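Local coordinates for protein tyrosine--tRNA ligase (Archaeoglobus fulgidus, PDB 2CYB) that probably activates tyrosine with ATP and transfers it to the acceptor end of tRNA(Tyr), as a homodimeric class I aminoacyl-tRNA synthetase, at residues Lys6-Ile10 against Glu61-Glu65; Val53-Met57 against Phe97-Leu102; Ala137-Met141 against Gln155-Pro159. All blocks are in the same frame, centred on the assembly; numbering follows the deposited sequence.

Contact 1 (Lys6-Ile10 against Glu61-Glu65); sequences KLRLI and EAGFE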
loop_
_atom_site.group_PDB
_atom_site.type_symbol
_atom_site.label_atom_id
_atom_site.label_comp_id
_atom_site.label_asym_id
_atom_site.label_seq_id
_atom_site.Cartn_x
_atom_site.Cartn_y
_atom_site.Cartn_z
ATOM N N LYS A 6 -4.761 0.956 -40.514
ATOM C CA LYS A 6 -4.113 1.291 -39.255
ATOM C C LYS A 6 -4.522 0.279 -38.202
ATOM O O LYS A 6 -3.743 -0.062 -37.314
ATOM C CB LYS A 6 -4.470 2.717 -38.830
ATOM C CG LYS A 6 -3.868 3.748 -39.768
ATOM C CD LYS A 6 -2.405 3.401 -40.048
ATOM C CE LYS A 6 -1.860 4.096 -41.277
ATOM N NZ LYS A 6 -0.473 3.634 -41.548
ATOM N N LEU A 7 -5.744 -0.221 -38.329
ATOM C CA LEU A 7 -6.261 -1.213 -37.407
ATOM C C LEU A 7 -5.457 -2.504 -37.595
ATOM O O LEU A 7 -5.124 -3.187 -36.627
ATOM C CB LEU A 7 -7.745 -1.444 -37.699
ATOM C CG LEU A 7 -8.719 -1.689 -36.543
ATOM C CD1 LEU A 7 -8.473 -0.694 -35.418
ATOM C CD2 LEU A 7 -10.148 -1.560 -37.064
ATOM N N ARG A 8 -5.134 -2.826 -38.846
ATOM C CA ARG A 8 -4.366 -4.032 -39.157
ATOM C C ARG A 8 -2.966 -3.940 -38.558
ATOM O O ARG A 8 -2.460 -4.902 -37.977
ATOM C CB ARG A 8 -4.251 -4.216 -40.676
ATOM C CG ARG A 8 -5.585 -4.296 -41.404
ATOM C CD ARG A 8 -6.218 -5.679 -41.311
ATOM N NE ARG A 8 -5.582 -6.639 -42.214
ATOM C CZ ARG A 8 -5.584 -6.538 -43.541
ATOM N NH1 ARG A 8 -6.189 -5.517 -44.132
ATOM N NH2 ARG A 8 -4.982 -7.462 -44.279
ATOM N N LEU A 9 -2.347 -2.774 -38.710
ATOM C CA LEU A 9 -1.005 -2.529 -38.201
ATOM C C LEU A 9 -0.977 -2.526 -36.671
ATOM O O LEU A 9 -0.082 -3.116 -36.050
ATOM C CB LEU A 9 -0.493 -1.186 -38.731
ATOM C CG LEU A 9 0.819 -0.641 -38.162
ATOM C CD1 LEU A 9 1.952 -1.634 -38.393
ATOM C CD2 LEU A 9 1.130 0.695 -38.815
ATOM N N ILE A 10 -1.961 -1.866 -36.070
ATOM C CA ILE A 10 -2.046 -1.780 -34.616
ATOM C C ILE A 10 -2.204 -3.153 -33.989
ATOM O O ILE A 10 -1.562 -3.467 -32.990
ATOM C CB ILE A 10 -3.243 -0.900 -34.159
ATOM C CG1 ILE A 10 -2.989 0.564 -34.520
ATOM C CG2 ILE A 10 -3.440 -1.030 -32.650
ATOM C CD1 ILE A 10 -4.157 1.476 -34.231
ATOM N N GLU A 61 3.363 4.843 -35.959
ATOM C CA GLU A 61 3.237 4.853 -37.413
ATOM C C GLU A 61 1.770 4.977 -37.801
ATOM O O GLU A 61 1.444 5.484 -38.875
ATOM C CB GLU A 61 3.821 3.568 -38.009
ATOM C CG GLU A 61 3.691 3.479 -39.516
ATOM C CD GLU A 61 4.307 2.215 -40.083
ATOM O OE1 GLU A 61 4.216 2.011 -41.313
ATOM O OE2 GLU A 61 4.883 1.428 -39.299
ATOM N N ALA A 62 0.888 4.507 -36.924
ATOM C CA ALA A 62 -0.545 4.570 -37.171
ATOM C C ALA A 62 -1.158 5.880 -36.671
ATOM O O ALA A 62 -2.377 6.012 -36.621
ATOM C CB ALA A 62 -1.243 3.381 -36.523
ATOM N N GLY A 63 -0.314 6.829 -36.276
ATOM C CA GLY A 63 -0.825 8.116 -35.827
ATOM C C GLY A 63 -0.986 8.394 -34.341
ATOM O O GLY A 63 -1.394 9.495 -33.969
ATOM N N PHE A 64 -0.676 7.418 -33.491
ATOM C CA PHE A 64 -0.802 7.597 -32.044
ATOM C C PHE A 64 0.307 8.445 -31.449
ATOM O O PHE A 64 1.408 8.525 -31.998
ATOM C CB PHE A 64 -0.759 6.249 -31.312
ATOM C CG PHE A 64 -2.068 5.532 -31.253
ATOM C CD1 PHE A 64 -2.672 5.051 -32.407
ATOM C CD2 PHE A 64 -2.685 5.299 -30.025
ATOM C CE1 PHE A 64 -3.869 4.346 -32.342
ATOM C CE2 PHE A 64 -3.882 4.595 -29.946
ATOM C CZ PHE A 64 -4.478 4.116 -31.111
ATOM N N GLU A 65 -0.006 9.069 -30.315
ATOM C CA GLU A 65 0.951 9.859 -29.544
ATOM C C GLU A 65 1.536 8.763 -28.659
ATOM O O GLU A 65 0.784 7.931 -28.159
ATOM C CB GLU A 65 0.239 10.877 -28.641
ATOM C CG GLU A 65 -0.457 12.030 -29.347
ATOM C CD GLU A 65 -1.071 13.027 -28.367
ATOM O OE1 GLU A 65 -1.496 14.113 -28.808
ATOM O OE2 GLU A 65 -1.136 12.727 -27.154
#

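Contact 2 (Val53-Met57 against Phe97-Leu102); sequences VQKLM and FIALGL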
loop_
_atom_site.group_PDB
_atom_site.type_symbol
_atom_site.label_atom_id
_atom_site.label_comp_id
_atom_site.label_asym_id
_atom_site.label_seq_id
_atom_site.Cartn_x
_atom_site.Cartn_y
_atom_site.Cartn_z
ATOM N N VAL A 53 8.203 -2.590 -27.566
ATOM C CA VAL A 53 8.766 -1.409 -28.205
ATOM C C VAL A 53 8.310 -1.378 -29.661
ATOM O O VAL A 53 7.900 -0.332 -30.174
ATOM C CB VAL A 53 10.305 -1.416 -28.145
ATOM C CG1 VAL A 53 10.875 -0.423 -29.145
ATOM C CG2 VAL A 53 10.765 -1.054 -26.735
ATOM N N GLN A 54 8.367 -2.533 -30.318
ATOM C CA GLN A 54 7.954 -2.628 -31.716
ATOM C C GLN A 54 6.485 -2.253 -31.858
ATOM O O GLN A 54 6.101 -1.600 -32.826
ATOM C CB GLN A 54 8.193 -4.047 -32.259
ATOM C CG GLN A 54 7.692 -4.271 -33.697
ATOM C CD GLN A 54 8.413 -3.414 -34.725
ATOM O OE1 GLN A 54 7.782 -2.729 -35.531
ATOM N NE2 GLN A 54 9.739 -3.455 -34.707
ATOM N N LYS A 55 5.663 -2.647 -30.889
ATOM C CA LYS A 55 4.249 -2.317 -30.951
ATOM C C LYS A 55 4.058 -0.807 -30.819
ATOM O O LYS A 55 3.181 -0.231 -31.462
ATOM C CB LYS A 55 3.472 -3.066 -29.864
ATOM C CG LYS A 55 1.971 -2.810 -29.876
ATOM C CD LYS A 55 1.380 -2.894 -31.288
ATOM C CE LYS A 55 1.587 -4.261 -31.932
ATOM N NZ LYS A 55 1.126 -4.281 -33.360
ATOM N N LEU A 56 4.882 -0.158 -29.997
ATOM C CA LEU A 56 4.779 1.290 -29.851
ATOM C C LEU A 56 5.145 1.967 -31.172
ATOM O O LEU A 56 4.546 2.978 -31.536
ATOM C CB LEU A 56 5.691 1.803 -28.727
ATOM C CG LEU A 56 5.194 1.572 -27.292
ATOM C CD1 LEU A 56 6.189 2.160 -26.306
ATOM C CD2 LEU A 56 3.824 2.219 -27.099
ATOM N N MET A 57 6.121 1.413 -31.889
ATOM C CA MET A 57 6.523 1.980 -33.176
ATOM C C MET A 57 5.408 1.774 -34.195
ATOM O O MET A 57 5.187 2.621 -35.058
ATOM C CB MET A 57 7.830 1.350 -33.671
ATOM C CG MET A 57 9.046 1.779 -32.862
ATOM S SD MET A 57 10.620 1.197 -33.530
ATOM C CE MET A 57 11.049 2.563 -34.586
ATOM N N PHE A 97 16.010 2.690 -25.556
ATOM C CA PHE A 97 14.732 2.813 -26.241
ATOM C C PHE A 97 14.825 3.782 -27.415
ATOM O O PHE A 97 14.214 3.559 -28.462
ATOM C CB PHE A 97 13.631 3.254 -25.267
ATOM C CG PHE A 97 13.221 2.179 -24.290
ATOM C CD1 PHE A 97 12.886 0.905 -24.740
ATOM C CD2 PHE A 97 13.158 2.444 -22.925
ATOM C CE1 PHE A 97 12.495 -0.095 -23.845
ATOM C CE2 PHE A 97 12.768 1.452 -22.023
ATOM C CZ PHE A 97 12.436 0.180 -22.486
ATOM N N ILE A 98 15.593 4.853 -27.240
ATOM C CA ILE A 98 15.781 5.827 -28.310
ATOM C C ILE A 98 16.552 5.138 -29.433
ATOM O O ILE A 98 16.145 5.164 -30.598
ATOM C CB ILE A 98 16.595 7.047 -27.824
ATOM C CG1 ILE A 98 15.803 7.807 -26.758
ATOM C CG2 ILE A 98 16.918 7.967 -29.004
ATOM C CD1 ILE A 98 16.552 8.966 -26.146
ATOM N N ALA A 99 17.659 4.506 -29.058
ATOM C CA ALA A 99 18.514 3.800 -30.003
ATOM C C ALA A 99 17.777 2.697 -30.760
ATOM O O ALA A 99 18.160 2.350 -31.872
ATOM C CB ALA A 99 19.716 3.220 -29.272
ATOM N N LEU A 100 16.724 2.146 -30.160
ATOM C CA LEU A 100 15.948 1.090 -30.804
ATOM C C LEU A 100 14.931 1.652 -31.791
ATOM O O LEU A 100 14.265 0.901 -32.508
ATOM C CB LEU A 100 15.223 0.242 -29.761
ATOM C CG LEU A 100 16.077 -0.687 -28.898
ATOM C CD1 LEU A 100 15.183 -1.382 -27.882
ATOM C CD2 LEU A 100 16.788 -1.712 -29.775
ATOM N N GLY A 101 14.802 2.974 -31.819
ATOM C CA GLY A 101 13.862 3.588 -32.733
ATOM C C GLY A 101 12.867 4.527 -32.084
ATOM O O GLY A 101 12.197 5.292 -32.776
ATOM N N LEU A 102 12.748 4.472 -30.761
ATOM C CA LEU A 102 11.817 5.355 -30.072
ATOM C C LEU A 102 12.468 6.697 -29.749
ATOM O O LEU A 102 12.601 7.070 -28.579
ATOM C CB LEU A 102 11.296 4.699 -28.787
ATOM C CG LEU A 102 10.245 3.602 -28.972
ATOM C CD1 LEU A 102 9.881 2.998 -27.623
ATOM C CD2 LEU A 102 9.009 4.189 -29.640
#

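Contact 3 (Ala137-Met141 against Gln155-Pro159); sequences ARRSM and QMIYP. With TYR (tyrosine), chain C.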
loop_
_atom_site.group_PDB
_atom_site.type_symbol
_atom_site.label_atom_id
_atom_site.label_comp_id
_atom_site.label_asym_id
_atom_site.label_seq_id
_atom_site.Cartn_x
_atom_site.Cartn_y
_atom_site.Cartn_z
ATOM N N ALA A 137 -5.971 -7.473 -5.804
ATOM C CA ALA A 137 -4.650 -6.902 -6.014
ATOM C C ALA A 137 -3.578 -7.985 -6.062
ATOM O O ALA A 137 -2.717 -7.994 -6.948
ATOM C CB ALA A 137 -4.336 -5.913 -4.903
ATOM N N ARG A 138 -3.632 -8.899 -5.102
ATOM C CA ARG A 138 -2.657 -9.975 -5.034
ATOM C C ARG A 138 -2.717 -10.833 -6.298
ATOM O O ARG A 138 -1.683 -11.181 -6.871
ATOM C CB ARG A 138 -2.922 -10.841 -3.804
ATOM C CG ARG A 138 -1.790 -11.787 -3.455
ATOM C CD ARG A 138 -2.203 -12.706 -2.316
ATOM N NE ARG A 138 -1.064 -13.319 -1.632
ATOM C CZ ARG A 138 -0.065 -13.952 -2.242
ATOM N NH1 ARG A 138 -0.043 -14.060 -3.564
ATOM N NH2 ARG A 138 0.905 -14.499 -1.522
ATOM N N ARG A 139 -3.924 -11.173 -6.736
ATOM C CA ARG A 139 -4.064 -11.993 -7.935
ATOM C C ARG A 139 -3.577 -11.285 -9.200
ATOM O O ARG A 139 -3.034 -11.925 -10.102
ATOM C CB ARG A 139 -5.517 -12.464 -8.108
ATOM C CG ARG A 139 -5.926 -13.504 -7.069
ATOM C CD ARG A 139 -7.291 -14.143 -7.340
ATOM N NE ARG A 139 -8.391 -13.466 -6.655
ATOM C CZ ARG A 139 -9.133 -12.499 -7.189
ATOM N NH1 ARG A 139 -10.110 -11.946 -6.479
ATOM N NH2 ARG A 139 -8.914 -12.093 -8.433
ATOM N N SER A 140 -3.739 -9.967 -9.269
ATOM C CA SER A 140 -3.292 -9.239 -10.451
ATOM C C SER A 140 -1.770 -9.279 -10.568
ATOM O O SER A 140 -1.213 -9.152 -11.661
ATOM C CB SER A 140 -3.759 -7.775 -10.388
ATOM O OG SER A 140 -2.960 -7.016 -9.487
ATOM N N MET A 141 -1.098 -9.479 -9.439
ATOM C CA MET A 141 0.359 -9.488 -9.410
ATOM C C MET A 141 1.013 -10.862 -9.515
ATOM O O MET A 141 2.235 -10.964 -9.461
ATOM C CB MET A 141 0.847 -8.808 -8.130
ATOM C CG MET A 141 0.566 -7.309 -8.077
ATOM S SD MET A 141 1.536 -6.477 -9.310
ATOM C CE MET A 141 3.127 -6.651 -8.616
ATOM N N GLN A 155 4.285 -4.683 -3.095
ATOM C CA GLN A 155 3.837 -5.336 -4.315
ATOM C C GLN A 155 2.313 -5.337 -4.449
ATOM O O GLN A 155 1.774 -5.612 -5.521
ATOM C CB GLN A 155 4.458 -6.743 -4.383
ATOM C CG GLN A 155 5.977 -6.659 -4.622
ATOM C CD GLN A 155 6.774 -7.839 -4.080
ATOM O OE1 GLN A 155 6.457 -8.395 -3.031
ATOM N NE2 GLN A 155 7.840 -8.202 -4.785
ATOM N N MET A 156 1.617 -4.975 -3.374
ATOM C CA MET A 156 0.157 -4.910 -3.406
ATOM C C MET A 156 -0.294 -3.495 -3.771
ATOM O O MET A 156 -1.429 -3.284 -4.196
ATOM C CB MET A 156 -0.427 -5.325 -2.051
ATOM C CG MET A 156 -0.015 -6.723 -1.612
ATOM S SD MET A 156 -0.628 -8.023 -2.731
ATOM C CE MET A 156 0.834 -8.318 -3.764
ATOM N N ILE A 157 0.600 -2.524 -3.585
ATOM C CA ILE A 157 0.317 -1.130 -3.932
ATOM C C ILE A 157 0.603 -0.958 -5.433
ATOM O O ILE A 157 -0.089 -0.219 -6.131
ATOM C CB ILE A 157 1.240 -0.167 -3.150
ATOM C CG1 ILE A 157 0.907 -0.220 -1.658
ATOM C CG2 ILE A 157 1.099 1.255 -3.688
ATOM C CD1 ILE A 157 1.929 0.501 -0.793
ATOM N N TYR A 158 1.634 -1.663 -5.899
ATOM C CA TYR A 158 2.102 -1.667 -7.292
ATOM C C TYR A 158 1.001 -1.677 -8.381
ATOM O O TYR A 158 0.984 -0.806 -9.255
ATOM C CB TYR A 158 3.064 -2.864 -7.453
ATOM C CG TYR A 158 3.758 -3.045 -8.783
ATOM C CD1 TYR A 158 5.159 -3.012 -8.874
ATOM C CD2 TYR A 158 3.032 -3.333 -9.937
ATOM C CE1 TYR A 158 5.808 -3.271 -10.084
ATOM C CE2 TYR A 158 3.666 -3.590 -11.142
ATOM C CZ TYR A 158 5.045 -3.557 -11.214
ATOM O OH TYR A 158 5.650 -3.785 -12.427
ATOM N N PRO A 159 0.060 -2.643 -8.340
ATOM C CA PRO A 159 -0.989 -2.668 -9.371
ATOM C C PRO A 159 -1.899 -1.450 -9.375
ATOM O O PRO A 159 -2.325 -0.994 -10.430
ATOM C CB PRO A 159 -1.752 -3.962 -9.067
ATOM C CG PRO A 159 -1.607 -4.080 -7.566
ATOM C CD PRO A 159 -0.149 -3.717 -7.352
HETATM N N TYR C . 3.998 -3.957 -14.728
HETATM C CA TYR C . 4.887 -3.726 -15.893
HETATM C C TYR C . 5.837 -4.904 -16.101
HETATM O O TYR C . 6.640 -4.841 -17.046
HETATM C CB TYR C . 5.672 -2.427 -15.684
HETATM C CG TYR C . 4.754 -1.231 -15.601
HETATM C CD1 TYR C . 4.765 -0.382 -14.493
HETATM C CD2 TYR C . 3.863 -0.953 -16.645
HETATM C CE1 TYR C . 3.905 0.728 -14.430
HETATM C CE2 TYR C . 3.011 0.136 -16.594
HETATM C CZ TYR C . 3.035 0.976 -15.487
HETATM O OH TYR C . 2.198 2.063 -15.462
HETATM O OXT TYR C . 5.753 -5.879 -15.326
#

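Contact 1 (Lys6-Ile10 against Glu61-Glu65)
Two torsions of Lys6 bring its aliphatic chain onto Ala62: CG stands anti to the carbonyl carbon (chi1 -68°), and a bend at chi2 (-46°) turns the rest of the chain across the alanine. CD is the atom that settles there, with Lys6 CD 3.6 Å from Ala62 CA, and the chain then runs on toward the end of the helix 47-61. There Lys6 NZ comes to 3.8 Å from Glu61 O, too long to count as a bond, and lies 5.0 Å from Glu61 OE1, where the opposite charges probably attract without touching. Shortening Lys6 to an alanine would probably strip Ala62 of the methylene cover given by CD and take away the positive charge now held near Glu61. The loop that receives helix 3-11 is itself shaped by a Schellman motif: Gly63, at positive phi, is the C-prime residue, and Phe64 N returns to Leu59 O as the helix gives way to strand 65-70 of the Rossmann fold. Farther along helix 3-11, Leu9 meets the extended Glu61 chain at about a right angle, its CD2 lying 3.7 Å from Glu61 CD. Ile10 spans two residues of the turn, with CG1 3.9 Å from Ala62 CB and CD1 3.4 Å from Phe64 CE1. Ile27 of helix 20-28 also packs on Ile10, while Pro33 and Leu59 pack on the Phe64 side chain.

Contact 2 (Val53-Met57 against Phe97-Leu102)
Met57 reaches across to the turn that ends helix 83-99, and its side chain can be followed atom by atom. CB leaves the helix 47-61 toward that turn, and with CG anti to the carbonyl carbon (chi1 -71°) the next atom meets a methyl branch, Met57 CG lying 4.0 Å from Leu102 CD2. The sulfur comes next, with Met57 SD 3.8 Å from Leu100 O. A bend at chi3 (91°) then lays the terminal methyl against Gly101, where Met57 CE is 3.5 Å from both Gly101 CA and Gly101 O. A beta carbon on Gly101 would run into this methyl as it is placed here, and its positive phi independently favours glycine. One turn earlier, Val53 divides its branches between two partners: CG2 approaches the Phe97 ring obliquely, 3.5 Å from CE1, while CG1 lies 3.9 Å from Leu102 CD1. Leu56 adds a further contact, its CD1 4.0 Å from Leu102 CD1. Both leucines also touch Val68, placing the cluster against strand 65-70, and the Phe97 ring meets Tyr39 of strand 34-39. The turn at Gly101 is a Schellman motif, with Leu102 N bonded back to Phe97 O. Such apolar packing of helices against one another and onto a parallel sheet is characteristic of the Rossmann fold of class I synthetases, here near the tyrosine site.

Contact 3 (Ala137-Met141 against Gln155-Pro159)
Aromatic contacts lead here, because Met141 packs on the Tyr158 ring. Bends at chi2 (-67°) and chi3 (-70°) fold the methionine so that its methyl sits over one face, offset toward the rim, Met141 CE standing 3.9 Å from the ring centroid in a CH-pi contact. The sulfur sits more obliquely in a Met-aromatic contact, with Met141 SD 3.5 Å from Tyr158 CD2. Apolar packing continues onto Pro159, whose CD is 3.7 Å from Met141 CG and whose CG is 4.2 Å from Ala137 CB. Met156 SD approaches the neighbouring Arg138, 3.6 Å from its CA. These contacts join helix 134-140 to helix 154-168, which is kinked at Pro159 and carries part of the tyrosine pocket; Leu134 of the second subunit packs on Met156, so the joint takes part in the dimer interface. Two hydrogen bonds bear on the contact. Within helix 134-140, Ser140 OG donates to Ala137 O at 2.7 Å, the donor tilted 23° from the carbonyl plane, while the same hydroxyl oxygen rests against Pro159 CB. At the pocket, the amino group of the bound tyrosine donates to Tyr158 OH, its N lying in the plane of the ring and 2.8 Å from that oxygen. Glu40 OE1 is a second partner of this hydroxyl, and His74 meets the Tyr158 ring edge-to-face.

From the N terminus, helix 3-11 opens contact 1, which closes at the end of helix 47-61, after helix 20-28 and strands 16-18 and 34-39. Before it closes, Val53-Met57 has already begun contact 2, so the two cross along the chain; contact 2 in turn closes at the end of helix 83-99. Together they tie the N-terminal helix and helix 83-99 to helix 47-61 of the Rossmann fold, and they meet directly where Lys55 NZ probably hydrogen-bonds Ile10 O. Contact 3 follows in series, about 28 Å from contact 2 between centres, closing a much shorter loop that joins helices 134-140 and 154-168 at the dimer interface.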